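Local coordinates for protein ATP:cob(I)alamin adenosyltransferase, putative (Burkholderia thailandensis, PDB 2ZHZ) that probably transfers the adenosyl group of ATP to reduced cobalamin, making adenosylcobalamin and triphosphate, as a PduO-type homotrimer, at residues Gly101-Leu106 against Leu159-Arg164; Pro53-Val58 against Arg164-Ala169. All coordinates share one frame; numbering follows the deposited sequence.

Contact 1: Gly101-Leu106 against Leu159-Arg164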
loop_
_atom_site.group_PDB
_atom_site.type_symbol
_atom_site.label_atom_id
_atom_site.label_comp_id
_atom_site.label_asym_id
_atom_site.label_seq_id
_atom_site.Cartn_x
_atom_site.Cartn_y
_atom_site.Cartn_z
ATOM N N GLY B 101 -16.186 -21.066 10.896
ATOM C CA GLY B 101 -16.886 -22.300 11.197
ATOM C C GLY B 101 -16.765 -23.336 10.091
ATOM O O GLY B 101 -16.840 -24.536 10.348
ATOM N N GLN B 102 -16.570 -22.874 8.859
ATOM C CA GLN B 102 -16.459 -23.767 7.709
ATOM C C GLN B 102 -15.021 -24.159 7.367
ATOM O O GLN B 102 -14.790 -24.946 6.454
ATOM C CB GLN B 102 -17.126 -23.112 6.491
ATOM C CG GLN B 102 -18.624 -22.897 6.669
ATOM C CD GLN B 102 -19.279 -22.198 5.490
ATOM O OE1 GLN B 102 -20.506 -22.169 5.381
ATOM N NE2 GLN B 102 -18.468 -21.618 4.612
ATOM N N LEU B 103 -14.059 -23.618 8.108
ATOM C CA LEU B 103 -12.647 -23.908 7.872
ATOM C C LEU B 103 -12.042 -24.763 8.979
ATOM O O LEU B 103 -12.428 -24.661 10.141
ATOM C CB LEU B 103 -11.850 -22.597 7.782
ATOM C CG LEU B 103 -12.086 -21.638 6.612
ATOM C CD1 LEU B 103 -11.475 -20.275 6.940
ATOM C CD2 LEU B 103 -11.469 -22.210 5.342
ATOM N N PRO B 104 -11.086 -25.633 8.630
ATOM C CA PRO B 104 -10.472 -26.459 9.671
ATOM C C PRO B 104 -9.642 -25.559 10.583
ATOM O O PRO B 104 -9.158 -24.511 10.152
ATOM C CB PRO B 104 -9.611 -27.439 8.872
ATOM C CG PRO B 104 -9.260 -26.662 7.643
ATOM C CD PRO B 104 -10.573 -25.993 7.299
ATOM N N PRO B 105 -9.471 -25.950 11.855
ATOM C CA PRO B 105 -8.688 -25.130 12.783
ATOM C C PRO B 105 -7.287 -24.803 12.273
ATOM O O PRO B 105 -6.629 -25.631 11.638
ATOM C CB PRO B 105 -8.672 -25.972 14.059
ATOM C CG PRO B 105 -8.813 -27.382 13.547
ATOM C CD PRO B 105 -9.868 -27.220 12.482
ATOM N N LEU B 106 -6.843 -23.583 12.549
ATOM C CA LEU B 106 -5.527 -23.130 12.122
ATOM C C LEU B 106 -4.454 -23.884 12.900
ATOM O O LEU B 106 -4.333 -23.728 14.115
ATOM C CB LEU B 106 -5.396 -21.625 12.361
ATOM C CG LEU B 106 -4.162 -20.931 11.784
ATOM C CD1 LEU B 106 -4.141 -21.092 10.269
ATOM C CD2 LEU B 106 -4.192 -19.461 12.170
ATOM N N LEU B 159 -10.156 -10.498 6.893
ATOM C CA LEU B 159 -9.398 -10.571 5.650
ATOM C C LEU B 159 -8.466 -11.786 5.690
ATOM O O LEU B 159 -8.242 -12.447 4.671
ATOM C CB LEU B 159 -8.624 -9.264 5.433
ATOM C CG LEU B 159 -9.550 -8.120 4.990
ATOM C CD1 LEU B 159 -8.830 -6.784 5.062
ATOM C CD2 LEU B 159 -10.048 -8.401 3.565
ATOM N N PHE B 160 -7.934 -12.085 6.871
ATOM C CA PHE B 160 -7.069 -13.248 7.046
ATOM C C PHE B 160 -7.922 -14.493 6.780
ATOM O O PHE B 160 -7.525 -15.396 6.046
ATOM C CB PHE B 160 -6.542 -13.297 8.480
ATOM C CG PHE B 160 -5.703 -14.509 8.785
ATOM C CD1 PHE B 160 -4.354 -14.545 8.449
ATOM C CD2 PHE B 160 -6.265 -15.612 9.426
ATOM C CE1 PHE B 160 -3.567 -15.662 8.751
ATOM C CE2 PHE B 160 -5.495 -16.733 9.733
ATOM C CZ PHE B 160 -4.140 -16.759 9.396
ATOM N N VAL B 161 -9.104 -14.524 7.384
ATOM C CA VAL B 161 -10.016 -15.652 7.228
ATOM C C VAL B 161 -10.465 -15.825 5.783
ATOM O O VAL B 161 -10.519 -16.943 5.275
ATOM C CB VAL B 161 -11.248 -15.487 8.138
ATOM C CG1 VAL B 161 -12.239 -16.629 7.904
ATOM C CG2 VAL B 161 -10.804 -15.474 9.588
ATOM N N LEU B 162 -10.774 -14.718 5.112
ATOM C CA LEU B 162 -11.208 -14.792 3.727
ATOM C C LEU B 162 -10.084 -15.269 2.823
ATOM O O LEU B 162 -10.335 -15.899 1.797
ATOM C CB LEU B 162 -11.738 -13.436 3.252
ATOM C CG LEU B 162 -13.063 -12.982 3.870
ATOM C CD1 LEU B 162 -13.464 -11.654 3.256
ATOM C CD2 LEU B 162 -14.157 -14.031 3.622
ATOM N N ALA B 163 -8.840 -14.977 3.196
ATOM C CA ALA B 163 -7.707 -15.436 2.397
ATOM C C ALA B 163 -7.698 -16.971 2.417
ATOM O O ALA B 163 -7.475 -17.612 1.392
ATOM C CB ALA B 163 -6.393 -14.887 2.962
ATOM N N ARG B 164 -7.952 -17.556 3.587
ATOM C CA ARG B 164 -7.988 -19.015 3.711
ATOM C C ARG B 164 -9.161 -19.558 2.900
ATOM O O ARG B 164 -9.043 -20.584 2.229
ATOM C CB ARG B 164 -8.139 -19.437 5.177
ATOM C CG ARG B 164 -6.972 -19.053 6.081
ATOM C CD ARG B 164 -7.137 -19.664 7.465
ATOM N NE ARG B 164 -7.134 -21.127 7.400
ATOM C CZ ARG B 164 -7.697 -21.928 8.303
ATOM N NH1 ARG B 164 -8.319 -21.420 9.357
ATOM N NH2 ARG B 164 -7.647 -23.243 8.142
#
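Arg164 reaches from its helix into the loop Gly101-Leu106 and grips the carbonyl oxygen of Pro104. Arg164 NH2 gives the main bond, 2.8 Å to Pro104 O with an N-H...O angle of 163°, and the acceptor lies in the guanidinium plane. A weak second bond, more bent, runs from Arg164 NH1 to the same Pro104 O at 3.3 Å, so one oxygen receives both terminal nitrogens unequally. The flat group lies between two leucine methyls, Leu103 CD1 over one face and Leu106 CD1 over the opposite one, both displaced toward the rim; Leu106 CD1 is 4.1 Å from Arg164 CZ. Pro104 CG adds a contact 3.8 Å from Arg164 NH2. Beyond the arginine, Leu103 CD1 packs 3.8 Å from Val161 CG1, and Leu106 CD2 meets the edge of the Phe160 ring, 3.9 Å from Phe160 CZ.

Topologically, the irregular connection after helix 86-101 is pinned here to helix 147-169 of the adenosyltransferase helix bundle. The burial of 320 Å² between the segments comes mostly from Arg164, Leu103 and Leu106.

What aims the arginine is its bent chain, with chi3 at 62° after an extended chi2, together with a salt bridge from NE to Asp174 OD2. With one side of the guanidinium tied to that carboxylate and another to Pro104 O, its rotation is probably fixed. Val161 also leans on Leu96 and Tyr99 of helix 86-101, while Phe160 touches Arg125 of helix 116-141; the Phe160 side chain is about 9 Å from a bound ATP.

Contact 2: Pro53-Val58 against Arg164-Ala169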
loop_
_atom_site.group_PDB
_atom_site.type_symbol
_atom_site.label_atom_id
_atom_site.label_comp_id
_atom_site.label_asym_id
_atom_site.label_seq_id
_atom_site.Cartn_x
_atom_site.Cartn_y
_atom_site.Cartn_z
ATOM N N PRO B 53 -11.778 -13.246 -9.731
ATOM C CA PRO B 53 -12.919 -14.164 -9.673
ATOM C C PRO B 53 -13.103 -14.497 -8.196
ATOM O O PRO B 53 -12.122 -14.756 -7.498
ATOM C CB PRO B 53 -12.430 -15.374 -10.467
ATOM C CG PRO B 53 -11.476 -14.768 -11.457
ATOM C CD PRO B 53 -10.716 -13.784 -10.598
ATOM N N LEU B 54 -14.340 -14.492 -7.716
ATOM C CA LEU B 54 -14.590 -14.769 -6.305
ATOM C C LEU B 54 -15.909 -15.486 -6.071
ATOM O O LEU B 54 -16.814 -15.417 -6.897
ATOM C CB LEU B 54 -14.644 -13.460 -5.515
ATOM C CG LEU B 54 -13.454 -12.499 -5.461
ATOM C CD1 LEU B 54 -13.941 -11.142 -4.961
ATOM C CD2 LEU B 54 -12.371 -13.053 -4.549
ATOM N N PRO B 55 -16.032 -16.186 -4.933
ATOM C CA PRO B 55 -17.289 -16.881 -4.646
ATOM C C PRO B 55 -18.306 -15.759 -4.443
ATOM O O PRO B 55 -17.957 -14.703 -3.915
ATOM C CB PRO B 55 -16.988 -17.621 -3.344
ATOM C CG PRO B 55 -15.507 -17.867 -3.420
ATOM C CD PRO B 55 -14.992 -16.554 -3.956
ATOM N N ASP B 56 -19.550 -15.975 -4.860
ATOM C CA ASP B 56 -20.581 -14.951 -4.725
ATOM C C ASP B 56 -20.725 -14.369 -3.324
ATOM O O ASP B 56 -20.878 -13.158 -3.166
ATOM C CB ASP B 56 -21.931 -15.505 -5.188
ATOM C CG ASP B 56 -22.002 -15.672 -6.692
ATOM O OD1 ASP B 56 -22.938 -16.341 -7.177
ATOM O OD2 ASP B 56 -21.123 -15.125 -7.393
ATOM N N ASP B 57 -20.676 -15.223 -2.309
ATOM C CA ASP B 57 -20.816 -14.758 -0.934
ATOM C C ASP B 57 -19.633 -13.888 -0.509
ATOM O O ASP B 57 -19.815 -12.873 0.161
ATOM C CB ASP B 57 -20.972 -15.951 0.016
ATOM C CG ASP B 57 -19.782 -16.890 -0.017
ATOM O OD1 ASP B 57 -19.368 -17.294 -1.121
ATOM O OD2 ASP B 57 -19.265 -17.233 1.064
ATOM N N VAL B 58 -18.426 -14.283 -0.899
ATOM C CA VAL B 58 -17.236 -13.511 -0.554
ATOM C C VAL B 58 -17.301 -12.136 -1.218
ATOM O O VAL B 58 -16.944 -11.129 -0.606
ATOM C CB VAL B 58 -15.943 -14.238 -0.999
ATOM C CG1 VAL B 58 -14.727 -13.335 -0.768
ATOM C CG2 VAL B 58 -15.784 -15.531 -0.210
ATOM N N ARG B 164 -7.952 -17.556 3.587
ATOM C CA ARG B 164 -7.988 -19.015 3.711
ATOM C C ARG B 164 -9.161 -19.558 2.900
ATOM O O ARG B 164 -9.043 -20.584 2.229
ATOM C CB ARG B 164 -8.139 -19.437 5.177
ATOM C CG ARG B 164 -6.972 -19.053 6.081
ATOM C CD ARG B 164 -7.137 -19.664 7.465
ATOM N NE ARG B 164 -7.134 -21.127 7.400
ATOM C CZ ARG B 164 -7.697 -21.928 8.303
ATOM N NH1 ARG B 164 -8.319 -21.420 9.357
ATOM N NH2 ARG B 164 -7.647 -23.243 8.142
ATOM N N VAL B 165 -10.294 -18.864 2.967
ATOM C CA VAL B 165 -11.483 -19.260 2.221
ATOM C C VAL B 165 -11.175 -19.269 0.730
ATOM O O VAL B 165 -11.584 -20.183 0.009
ATOM C CB VAL B 165 -12.656 -18.285 2.474
ATOM C CG1 VAL B 165 -13.789 -18.560 1.492
ATOM C CG2 VAL B 165 -13.148 -18.430 3.903
ATOM N N LEU B 166 -10.449 -18.253 0.269
ATOM C CA LEU B 166 -10.098 -18.145 -1.144
ATOM C C LEU B 166 -9.108 -19.202 -1.622
ATOM O O LEU B 166 -9.156 -19.619 -2.782
ATOM C CB LEU B 166 -9.569 -16.738 -1.457
ATOM C CG LEU B 166 -10.655 -15.653 -1.399
ATOM C CD1 LEU B 166 -10.051 -14.274 -1.670
ATOM C CD2 LEU B 166 -11.737 -15.966 -2.428
ATOM N N ASN B 167 -8.200 -19.632 -0.752
ATOM C CA ASN B 167 -7.258 -20.668 -1.153
ATOM C C ASN B 167 -8.026 -21.976 -1.353
ATOM O O ASN B 167 -7.751 -22.733 -2.287
ATOM C CB ASN B 167 -6.154 -20.852 -0.105
ATOM C CG ASN B 167 -4.950 -19.955 -0.366
ATOM O OD1 ASN B 167 -4.555 -19.759 -1.516
ATOM N ND2 ASN B 167 -4.352 -19.426 0.700
ATOM N N ARG B 168 -8.998 -22.225 -0.482
ATOM C CA ARG B 168 -9.822 -23.433 -0.564
ATOM C C ARG B 168 -10.646 -23.401 -1.849
ATOM O O ARG B 168 -10.722 -24.386 -2.586
ATOM C CB ARG B 168 -10.777 -23.504 0.629
ATOM C CG ARG B 168 -10.122 -23.287 1.979
ATOM C CD ARG B 168 -9.486 -24.550 2.524
ATOM N NE ARG B 168 -10.488 -25.544 2.893
ATOM C CZ ARG B 168 -10.226 -26.649 3.585
ATOM N NH1 ARG B 168 -8.985 -26.903 3.987
ATOM N NH2 ARG B 168 -11.202 -27.498 3.878
ATOM N N ALA B 169 -11.262 -22.251 -2.104
ATOM C CA ALA B 169 -12.099 -22.058 -3.281
ATOM C C ALA B 169 -11.340 -22.311 -4.576
ATOM O O ALA B 169 -11.916 -22.777 -5.558
ATOM C CB ALA B 169 -12.671 -20.646 -3.281
#
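Leu166 CD2 is the methyl on which three of the apolar contacts converge: it lies 3.6 Å from Pro55 CD and 3.7 Å from Leu54 CD2, with Val58 CG1 more distant at 4.3 Å. The Leu166 side chain gets there by setting CG anti to its own carbonyl carbon (chi1 -70°) and extending chi2, which carries the branch nearer to Pro53-Val58 than the direction of its CB alone would.

Two further aliphatic pairs extend this patch along the helix. Pro55 CG rests on Ala169 CB at 4.0 Å, one helical turn beyond Val165, and Val58 CG2 meets Val165 CG1, also at 4.0 Å, the two valines passing in opposite directions. The two segments bury 195 Å² between them, both sides summed.

Polar bonds belong to the surroundings: Asp57 OD2 pairs with Tyr99 OH, and Asn167 holds the backbone at Gly113 and Ala115 as well as Asp174.

Leu54 and Leu166 both rest on Leu49 of helix 31-50, and Leu166 also reaches Ala118 of helix 116-141. Pro55 is the N-cap of helix 56-77, and the start of that helix packs against the last turns of helix 147-169, an apolar interface of the kind that builds a helix bundle.

Contact 1 and contact 2 use successive portions of helix 147-169, with their centres 11 Å apart on the same side of the chain's centre. Their segments overlap at Arg164, whose side chain meets the partner segment only in contact 1. In chain order, Pro53-Val58 comes first, then Gly101-Leu106, then the common helix, so the span closed by contact 1 falls within the one closed by contact 2. They also touch directly: Leu103 CD1 lies 3.9 Å from Val165 CG2, and Pro104 CG lies 3.7 Å from Arg168 NH1. The C-terminal part of helix 147-169 thus joins the start of helix 56-77 to the loop after helix 86-101, forming one continuous packed region in this helix bundle.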